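Local coordinates for fervidolysin (Fervidobacterium pennivorans, PDB 1R6V), which degrades keratin into peptides as a subtilisin-like serine protease, allowing the bacterium to grow on native feathers, at residues A83-G88 and D578-G583; R98-P103 and V160-V165; N265-G270 and M382-V387. The protein carries 1 engineered substitution. All blocks are in the same frame, centred on the assembly; numbering follows the deposited sequence.

Contact 1: residues A83-G88 and D578-G583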
loop_
_atom_site.group_PDB
_atom_site.type_symbol
_atom_site.label_atom_id
_atom_site.label_comp_id
_atom_site.label_asym_id
_atom_site.label_seq_id
_atom_site.Cartn_x
_atom_site.Cartn_y
_atom_site.Cartn_z
ATOM N N ALA A 83 5.411 5.344 -24.077
ATOM C CA ALA A 83 4.865 5.748 -25.366
ATOM C C ALA A 83 4.304 4.577 -26.171
ATOM O O ALA A 83 4.075 4.709 -27.373
ATOM C CB ALA A 83 5.948 6.486 -26.185
ATOM N N LEU A 84 4.071 3.438 -25.516
ATOM C CA LEU A 84 3.548 2.259 -26.216
ATOM C C LEU A 84 2.056 2.269 -26.507
ATOM O O LEU A 84 1.581 1.505 -27.346
ATOM C CB LEU A 84 3.877 0.979 -25.444
ATOM C CG LEU A 84 5.356 0.638 -25.298
ATOM C CD1 LEU A 84 5.503 -0.657 -24.504
ATOM C CD2 LEU A 84 5.990 0.497 -26.682
ATOM N N ALA A 85 1.309 3.110 -25.803
ATOM C CA ALA A 85 -0.125 3.195 -26.033
ATOM C C ALA A 85 -0.865 1.900 -25.695
ATOM O O ALA A 85 -1.719 1.446 -26.457
ATOM C CB ALA A 85 -0.390 3.578 -27.488
ATOM N N LEU A 86 -0.539 1.310 -24.551
ATOM C CA LEU A 86 -1.182 0.075 -24.120
ATOM C C LEU A 86 -2.595 0.400 -23.634
ATOM O O LEU A 86 -2.840 1.492 -23.135
ATOM C CB LEU A 86 -0.366 -0.550 -22.988
ATOM C CG LEU A 86 1.132 -0.662 -23.280
ATOM C CD1 LEU A 86 1.866 -1.190 -22.049
ATOM C CD2 LEU A 86 1.354 -1.573 -24.472
ATOM N N LYS A 87 -3.532 -0.528 -23.779
ATOM C CA LYS A 87 -4.887 -0.233 -23.321
ATOM C C LYS A 87 -5.382 -1.122 -22.174
ATOM O O LYS A 87 -6.169 -0.681 -21.330
ATOM C CB LYS A 87 -5.875 -0.310 -24.488
ATOM C CG LYS A 87 -6.261 -1.718 -24.912
ATOM C CD LYS A 87 -5.097 -2.471 -25.528
ATOM C CE LYS A 87 -5.502 -3.904 -25.909
ATOM N NZ LYS A 87 -6.663 -3.953 -26.857
ATOM N N GLY A 88 -4.926 -2.364 -22.137
ATOM C CA GLY A 88 -5.375 -3.258 -21.086
ATOM C C GLY A 88 -4.408 -3.433 -19.933
ATOM O O GLY A 88 -4.319 -4.519 -19.370
ATOM N N ASP A 578 -3.238 14.163 -30.521
ATOM C CA ASP A 578 -2.961 13.157 -29.510
ATOM C C ASP A 578 -1.448 13.250 -29.274
ATOM O O ASP A 578 -0.678 13.396 -30.222
ATOM C CB ASP A 578 -3.352 11.780 -30.052
ATOM C CG ASP A 578 -2.832 10.647 -29.197
ATOM O OD1 ASP A 578 -1.967 9.892 -29.693
ATOM O OD2 ASP A 578 -3.282 10.521 -28.035
ATOM N N PRO A 579 -1.004 13.190 -28.011
ATOM C CA PRO A 579 0.428 13.280 -27.705
ATOM C C PRO A 579 1.290 12.203 -28.340
ATOM O O PRO A 579 2.491 12.392 -28.520
ATOM C CB PRO A 579 0.476 13.245 -26.177
ATOM C CG PRO A 579 -0.845 12.663 -25.775
ATOM C CD PRO A 579 -1.811 13.201 -26.781
ATOM N N LEU A 580 0.663 11.078 -28.668
ATOM C CA LEU A 580 1.350 9.958 -29.304
ATOM C C LEU A 580 1.179 10.037 -30.812
ATOM O O LEU A 580 1.603 9.137 -31.542
ATOM C CB LEU A 580 0.784 8.625 -28.806
ATOM C CG LEU A 580 1.203 8.136 -27.423
ATOM C CD1 LEU A 580 0.690 9.055 -26.337
ATOM C CD2 LEU A 580 0.642 6.726 -27.225
ATOM N N LEU A 581 0.547 11.112 -31.272
ATOM C CA LEU A 581 0.310 11.341 -32.695
ATOM C C LEU A 581 -0.495 10.229 -33.361
ATOM O O LEU A 581 -0.278 9.919 -34.532
ATOM C CB LEU A 581 1.639 11.526 -33.435
ATOM C CG LEU A 581 2.532 12.632 -32.874
ATOM C CD1 LEU A 581 3.815 12.743 -33.683
ATOM C CD2 LEU A 581 1.766 13.948 -32.894
ATOM N N ARG A 582 -1.428 9.641 -32.615
ATOM C CA ARG A 582 -2.279 8.573 -33.140
ATOM C C ARG A 582 -3.365 9.181 -34.032
ATOM O O ARG A 582 -3.922 8.517 -34.912
ATOM C CB ARG A 582 -2.926 7.788 -31.987
ATOM C CG ARG A 582 -1.952 6.923 -31.175
ATOM C CD ARG A 582 -2.613 6.326 -29.939
ATOM N NE ARG A 582 -2.914 7.342 -28.934
ATOM C CZ ARG A 582 -3.402 7.087 -27.724
ATOM N NH1 ARG A 582 -3.655 5.837 -27.355
ATOM N NH2 ARG A 582 -3.618 8.086 -26.873
ATOM N N GLY A 583 -3.653 10.456 -33.806
ATOM C CA GLY A 583 -4.667 11.140 -34.587
ATOM C C GLY A 583 -4.836 12.543 -34.052
ATOM O O GLY A 583 -4.080 12.959 -33.172
#
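Ala85 and Leu580 meet methyl to methyl where the propeptide domain comes up against the second beta-sandwich domain, an example of how two loops can join domains far apart in sequence through a few apolar atoms. CB of Ala85 points toward the 578-583 loop and lies 3.3 Å from CD2 of Leu580, closer than carbons usually approach. Leu580 sets its CG anti to its own carbonyl carbon (chi1 -77°), and from there CD2 reaches the propeptide loop. The same methyl passes 4.0 Å from the backbone O of Ala83. Ile662, from another loop, touches both Ala83 and Leu580 and widens this apolar patch.

A second, looser approach is made by Arg582, whose NH1 stands 4.0 Å from CB of Ala85 at an oblique angle. One face of its guanidinium also takes CD2 of Leu580, offset toward the rim, so the leucine methyl, the guanidinium and the alanine methyl meet at one corner.

The side-chain hydrogen bonds lie within the 578-583 segment, the hairpin connection between strands 573-577 and 584-589, which opens with a type I beta turn from Asp578 to Leu581. Arg582 grips Asp578 side-on: NE gives a bond of 2.8 Å to OD1, coming from above the carboxylate plane, while NH2 gives one of 2.7 Å to OD2 on its syn side. The backbone N of Arg582 adds a bond of 3.0 Å to the anti lone pair of OD1, so that this oxygen accepts from two groups of one residue, with a weak third bond from N of Leu580.

The chemistry implies an internally braced loop: the salt bridge fixes the rotation of the guanidinium, and the touch between the domains is van der Waals contact.

Contact 2: residues R98-P103 and V160-V165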
loop_
_atom_site.group_PDB
_atom_site.type_symbol
_atom_site.label_atom_id
_atom_site.label_comp_id
_atom_site.label_asym_id
_atom_site.label_seq_id
_atom_site.Cartn_x
_atom_site.Cartn_y
_atom_site.Cartn_z
ATOM N N ARG A 98 11.238 -2.294 1.809
ATOM C CA ARG A 98 10.493 -2.523 3.064
ATOM C C ARG A 98 11.465 -3.040 4.104
ATOM O O ARG A 98 12.468 -3.660 3.772
ATOM C CB ARG A 98 9.410 -3.593 2.915
ATOM C CG ARG A 98 8.485 -3.421 1.745
ATOM C CD ARG A 98 7.464 -2.313 1.910
ATOM N NE ARG A 98 6.694 -2.196 0.682
ATOM C CZ ARG A 98 5.931 -1.159 0.358
ATOM N NH1 ARG A 98 5.809 -0.126 1.191
ATOM N NH2 ARG A 98 5.331 -1.128 -0.833
ATOM N N GLU A 99 11.148 -2.813 5.367
ATOM C CA GLU A 99 12.000 -3.296 6.427
ATOM C C GLU A 99 11.130 -3.902 7.497
ATOM O O GLU A 99 9.981 -3.509 7.680
ATOM C CB GLU A 99 12.813 -2.149 7.034
ATOM C CG GLU A 99 13.642 -1.405 6.008
ATOM C CD GLU A 99 14.478 -0.289 6.604
ATOM O OE1 GLU A 99 13.898 0.641 7.206
ATOM O OE2 GLU A 99 15.722 -0.343 6.458
ATOM N N LEU A 100 11.696 -4.865 8.203
ATOM C CA LEU A 100 10.995 -5.505 9.295
ATOM C C LEU A 100 11.010 -4.501 10.446
ATOM O O LEU A 100 12.008 -3.810 10.657
ATOM C CB LEU A 100 11.753 -6.768 9.700
ATOM C CG LEU A 100 11.078 -7.794 10.600
ATOM C CD1 LEU A 100 10.013 -8.521 9.820
ATOM C CD2 LEU A 100 12.133 -8.785 11.106
ATOM N N ILE A 101 9.904 -4.390 11.170
ATOM C CA ILE A 101 9.850 -3.500 12.327
ATOM C C ILE A 101 10.444 -4.367 13.440
ATOM O O ILE A 101 9.728 -4.973 14.232
ATOM C CB ILE A 101 8.392 -3.106 12.632
ATOM C CG1 ILE A 101 7.812 -2.361 11.426
ATOM C CG2 ILE A 101 8.325 -2.215 13.874
ATOM C CD1 ILE A 101 6.299 -2.112 11.510
ATOM N N LYS A 102 11.775 -4.404 13.473
ATOM C CA LYS A 102 12.551 -5.238 14.388
ATOM C C LYS A 102 12.414 -5.082 15.898
ATOM O O LYS A 102 12.590 -3.996 16.446
ATOM C CB LYS A 102 14.042 -5.124 14.029
ATOM C CG LYS A 102 14.434 -5.737 12.681
ATOM C CD LYS A 102 14.702 -7.244 12.765
ATOM C CE LYS A 102 15.978 -7.563 13.541
ATOM N NZ LYS A 102 16.133 -9.032 13.769
ATOM N N PRO A 103 12.122 -6.192 16.595
ATOM C CA PRO A 103 11.990 -6.120 18.054
ATOM C C PRO A 103 13.376 -6.046 18.677
ATOM O O PRO A 103 14.350 -6.480 18.063
ATOM C CB PRO A 103 11.290 -7.430 18.401
ATOM C CG PRO A 103 11.783 -8.374 17.356
ATOM C CD PRO A 103 11.761 -7.532 16.095
ATOM N N VAL A 160 1.788 -16.189 9.724
ATOM C CA VAL A 160 2.806 -15.327 10.318
ATOM C C VAL A 160 3.684 -14.936 9.116
ATOM O O VAL A 160 4.501 -15.721 8.643
ATOM C CB VAL A 160 3.593 -16.082 11.426
ATOM C CG1 VAL A 160 4.877 -15.312 11.796
ATOM C CG2 VAL A 160 2.705 -16.217 12.677
ATOM N N VAL A 161 3.482 -13.713 8.642
ATOM C CA VAL A 161 4.155 -13.153 7.459
ATOM C C VAL A 161 5.337 -12.414 8.040
ATOM O O VAL A 161 5.233 -11.273 8.470
ATOM C CB VAL A 161 3.165 -12.251 6.723
ATOM C CG1 VAL A 161 3.760 -11.812 5.380
ATOM C CG2 VAL A 161 1.855 -13.044 6.512
ATOM N N ASP A 162 6.482 -13.086 7.991
ATOM C CA ASP A 162 7.638 -12.603 8.721
ATOM C C ASP A 162 8.935 -13.275 8.207
ATOM O O ASP A 162 9.077 -13.565 7.011
ATOM C CB ASP A 162 7.350 -13.021 10.172
ATOM C CG ASP A 162 7.941 -12.106 11.194
ATOM O OD1 ASP A 162 9.179 -12.140 11.369
ATOM O OD2 ASP A 162 7.153 -11.357 11.818
ATOM N N THR A 163 9.848 -13.534 9.143
ATOM C CA THR A 163 11.154 -14.155 8.878
ATOM C C THR A 163 11.129 -15.685 8.793
ATOM O O THR A 163 12.176 -16.305 8.579
ATOM C CB THR A 163 12.154 -13.846 10.013
ATOM O OG1 THR A 163 11.628 -14.348 11.255
ATOM C CG2 THR A 163 12.395 -12.352 10.149
ATOM N N GLY A 164 9.957 -16.293 8.933
ATOM C CA GLY A 164 9.903 -17.750 8.953
ATOM C C GLY A 164 9.806 -18.165 10.416
ATOM O O GLY A 164 10.035 -17.342 11.315
ATOM N N VAL A 165 9.496 -19.431 10.672
ATOM C CA VAL A 165 9.308 -19.919 12.044
ATOM C C VAL A 165 10.110 -21.190 12.342
ATOM O O VAL A 165 10.138 -22.098 11.511
ATOM C CB VAL A 165 7.802 -20.216 12.258
ATOM C CG1 VAL A 165 7.563 -20.819 13.631
ATOM C CG2 VAL A 165 6.982 -18.918 12.076
#
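Leu100 against Asp162 and Thr163 is a buried side-chain contact in the active-site cleft of the subtilisin-like fold, between a short strand supplied by the propeptide and the end of strand 157-162 in the central mixed sheet. The propeptide strand, 99-100, pairs antiparallel with strand 263-269 of the catalytic domain, through backbone bonds of Glu99 with Gly269 and Ile101 with Ser267. This is consistent with a substrate-like placing of the propeptide, as in the subtilisin family. Asp162 belongs to the probable charge relay system, with Ser381 and the engineered Ala200, whose side chain lies about 3 Å from that of the aspartate.

Leu100 carries the contact with both of its methyl branches. Its CG stands trans to the backbone N (chi1 -166°), which sends the fork toward 160-165, where it meets each of the two partners at about a right angle. CD1 comes within 4.0 Å of OD1 of Asp162, laying an apolar group beside the carboxylate. CD2 lies 3.7 Å from CG2 of Thr163, a plain methyl-to-methyl touch, while Phe232 from a loop packs on the leucine as well.

Thr163 thus divides its duties. Its methyl faces the propeptide, and its OG1 is bonded by the backbone N of Gly201 at the start of helix 200-209. Its own backbone N positions the neighbouring aspartate: it donates to the anti lone pair of Asp162 OD1 across 2.7 Å, at an N-H...O angle of 153°.

Contact 3: residues N265-G270 and M382-V387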
loop_
_atom_site.group_PDB
_atom_site.type_symbol
_atom_site.label_atom_id
_atom_site.label_comp_id
_atom_site.label_asym_id
_atom_site.label_seq_id
_atom_site.Cartn_x
_atom_site.Cartn_y
_atom_site.Cartn_z
ATOM N N ASN A 265 -0.512 -11.920 10.559
ATOM C CA ASN A 265 0.214 -10.990 11.421
ATOM C C ASN A 265 1.351 -10.379 10.591
ATOM O O ASN A 265 2.124 -11.110 9.983
ATOM C CB ASN A 265 0.780 -11.738 12.634
ATOM C CG ASN A 265 1.520 -10.806 13.586
ATOM O OD1 ASN A 265 2.732 -10.574 13.444
ATOM N ND2 ASN A 265 0.785 -10.244 14.536
ATOM N N HIS A 266 1.408 -9.050 10.538
ATOM C CA HIS A 266 2.436 -8.318 9.775
ATOM C C HIS A 266 3.154 -7.274 10.624
ATOM O O HIS A 266 2.496 -6.440 11.250
ATOM C CB HIS A 266 1.814 -7.516 8.627
ATOM C CG HIS A 266 1.042 -8.336 7.645
ATOM N ND1 HIS A 266 1.619 -8.892 6.517
ATOM C CD2 HIS A 266 -0.264 -8.689 7.621
ATOM C CE1 HIS A 266 0.691 -9.558 5.846
ATOM N NE2 HIS A 266 -0.459 -9.448 6.495
ATOM N N SER A 267 4.481 -7.288 10.633
ATOM C CA SER A 267 5.209 -6.248 11.358
ATOM C C SER A 267 6.381 -5.823 10.491
ATOM O O SER A 267 7.551 -6.042 10.828
ATOM C CB SER A 267 5.690 -6.749 12.716
ATOM O OG SER A 267 4.569 -6.905 13.583
ATOM N N TRP A 268 6.041 -5.232 9.353
ATOM C CA TRP A 268 7.008 -4.746 8.380
ATOM C C TRP A 268 6.386 -3.596 7.608
ATOM O O TRP A 268 5.178 -3.356 7.685
ATOM C CB TRP A 268 7.383 -5.866 7.408
ATOM C CG TRP A 268 6.173 -6.463 6.674
ATOM C CD1 TRP A 268 5.309 -7.418 7.147
ATOM C CD2 TRP A 268 5.701 -6.109 5.367
ATOM N NE1 TRP A 268 4.324 -7.680 6.202
ATOM C CE2 TRP A 268 4.544 -6.888 5.110
ATOM C CE3 TRP A 268 6.140 -5.206 4.384
ATOM C CZ2 TRP A 268 3.827 -6.790 3.915
ATOM C CZ3 TRP A 268 5.427 -5.113 3.198
ATOM C CH2 TRP A 268 4.280 -5.902 2.974
ATOM N N GLY A 269 7.206 -2.872 6.859
ATOM C CA GLY A 269 6.657 -1.793 6.078
ATOM C C GLY A 269 7.667 -0.920 5.385
ATOM O O GLY A 269 8.875 -1.115 5.519
ATOM N N GLY A 270 7.144 0.051 4.649
ATOM C CA GLY A 270 7.978 0.980 3.907
ATOM C C GLY A 270 7.163 2.150 3.393
ATOM O O GLY A 270 5.933 2.119 3.399
ATOM N N MET A 382 5.920 -7.032 18.981
ATOM C CA MET A 382 5.590 -7.921 20.087
ATOM C C MET A 382 4.121 -7.695 20.488
ATOM O O MET A 382 3.489 -8.558 21.099
ATOM C CB MET A 382 6.515 -7.654 21.289
ATOM C CG MET A 382 7.778 -8.510 21.310
ATOM S SD MET A 382 8.737 -8.318 19.767
ATOM C CE MET A 382 8.638 -6.552 19.585
ATOM N N ALA A 383 3.588 -6.531 20.140
ATOM C CA ALA A 383 2.200 -6.203 20.471
ATOM C C ALA A 383 1.228 -6.817 19.465
ATOM O O ALA A 383 0.209 -7.409 19.832
ATOM C CB ALA A 383 2.019 -4.676 20.493
ATOM N N ALA A 384 1.541 -6.671 18.187
ATOM C CA ALA A 384 0.651 -7.201 17.157
ATOM C C ALA A 384 0.257 -8.671 17.341
ATOM O O ALA A 384 -0.904 -9.023 17.162
ATOM C CB ALA A 384 1.272 -6.973 15.749
ATOM N N PRO A 385 1.211 -9.557 17.675
ATOM C CA PRO A 385 0.835 -10.960 17.855
ATOM C C PRO A 385 -0.204 -11.181 18.950
ATOM O O PRO A 385 -0.958 -12.155 18.903
ATOM C CB PRO A 385 2.161 -11.663 18.161
ATOM C CG PRO A 385 3.114 -10.559 18.490
ATOM C CD PRO A 385 2.679 -9.401 17.661
ATOM N N HIS A 386 -0.253 -10.294 19.936
ATOM C CA HIS A 386 -1.271 -10.467 20.975
ATOM C C HIS A 386 -2.629 -10.244 20.330
ATOM O O HIS A 386 -3.587 -10.960 20.626
ATOM C CB HIS A 386 -1.080 -9.465 22.107
ATOM C CG HIS A 386 0.070 -9.788 23.007
ATOM N ND1 HIS A 386 -0.065 -10.543 24.158
ATOM C CD2 HIS A 386 1.388 -9.501 22.904
ATOM C CE1 HIS A 386 1.120 -10.706 24.715
ATOM N NE2 HIS A 386 2.022 -10.084 23.970
ATOM N N VAL A 387 -2.720 -9.236 19.464
ATOM C CA VAL A 387 -3.984 -8.950 18.793
ATOM C C VAL A 387 -4.312 -10.058 17.789
ATOM O O VAL A 387 -5.458 -10.485 17.685
ATOM C CB VAL A 387 -3.946 -7.581 18.076
ATOM C CG1 VAL A 387 -5.204 -7.399 17.213
ATOM C CG2 VAL A 387 -3.883 -6.468 19.114
#
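ND2 of Asn265 is wedged against the backbone of Ala384 and Pro385 and is held there by a hydrogen bond with OG1 of Thr388, one turn further along helix 380-397. The nitrogen lies 3.2 Å from N of Pro385 and 3.3 Å from C of Ala384. These are contacts of position alone, for the proline N has no hydrogen to share. The amide reaches the helix because its CG is extended away from the backbone N (chi1 -179°), out of the strand. Around it, CB of Ala384 sits 3.5 Å from ND2 and the proline ring presents CD at 3.8 Å. CB of Ala384 also lies 3.9 Å from OG of Ser267, two residues along, so one methyl touches two polar groups of the strand.

His266 points the opposite way from these neighbours, and its ND1 accepts a 3.0 Å bond from NE1 of Trp268, which lies near the imidazole plane.

Ser381, the probable nucleophile, lies in the first turn of helix 380-397, and the sequence Ser-Met-Ala-Ala-Pro-His from Ser381 on matches the subtilase serine signature. At Pro385, which offers no N-H, the helix is kinked. The chemistry implies a buried amide that meets this break sterically and finds its hydrogen-bond partner in Thr388, tying the nucleophile's helix to the central sheet.

Contacts 2 and 3 are neighbours, their centres about 8 Å apart, and strand 263-269 joins them: it pairs antiparallel with strand 99-100 and parallel with strand 157-162, while carrying Asn265 and Ser267 to helix 380-397. Pro103 also packs on Met382. Contact 1 lies far off, about 42 and 44 Å from the other two between centres and on the opposite side of the chain's centre. Along the sequence contact 2 closes before contact 3 opens, and both are nested within the loop closed by contact 1. Contacts 1 and 2 place the propeptide against two remote parts of the molecule, the second beta-sandwich domain and the catalytic cleft.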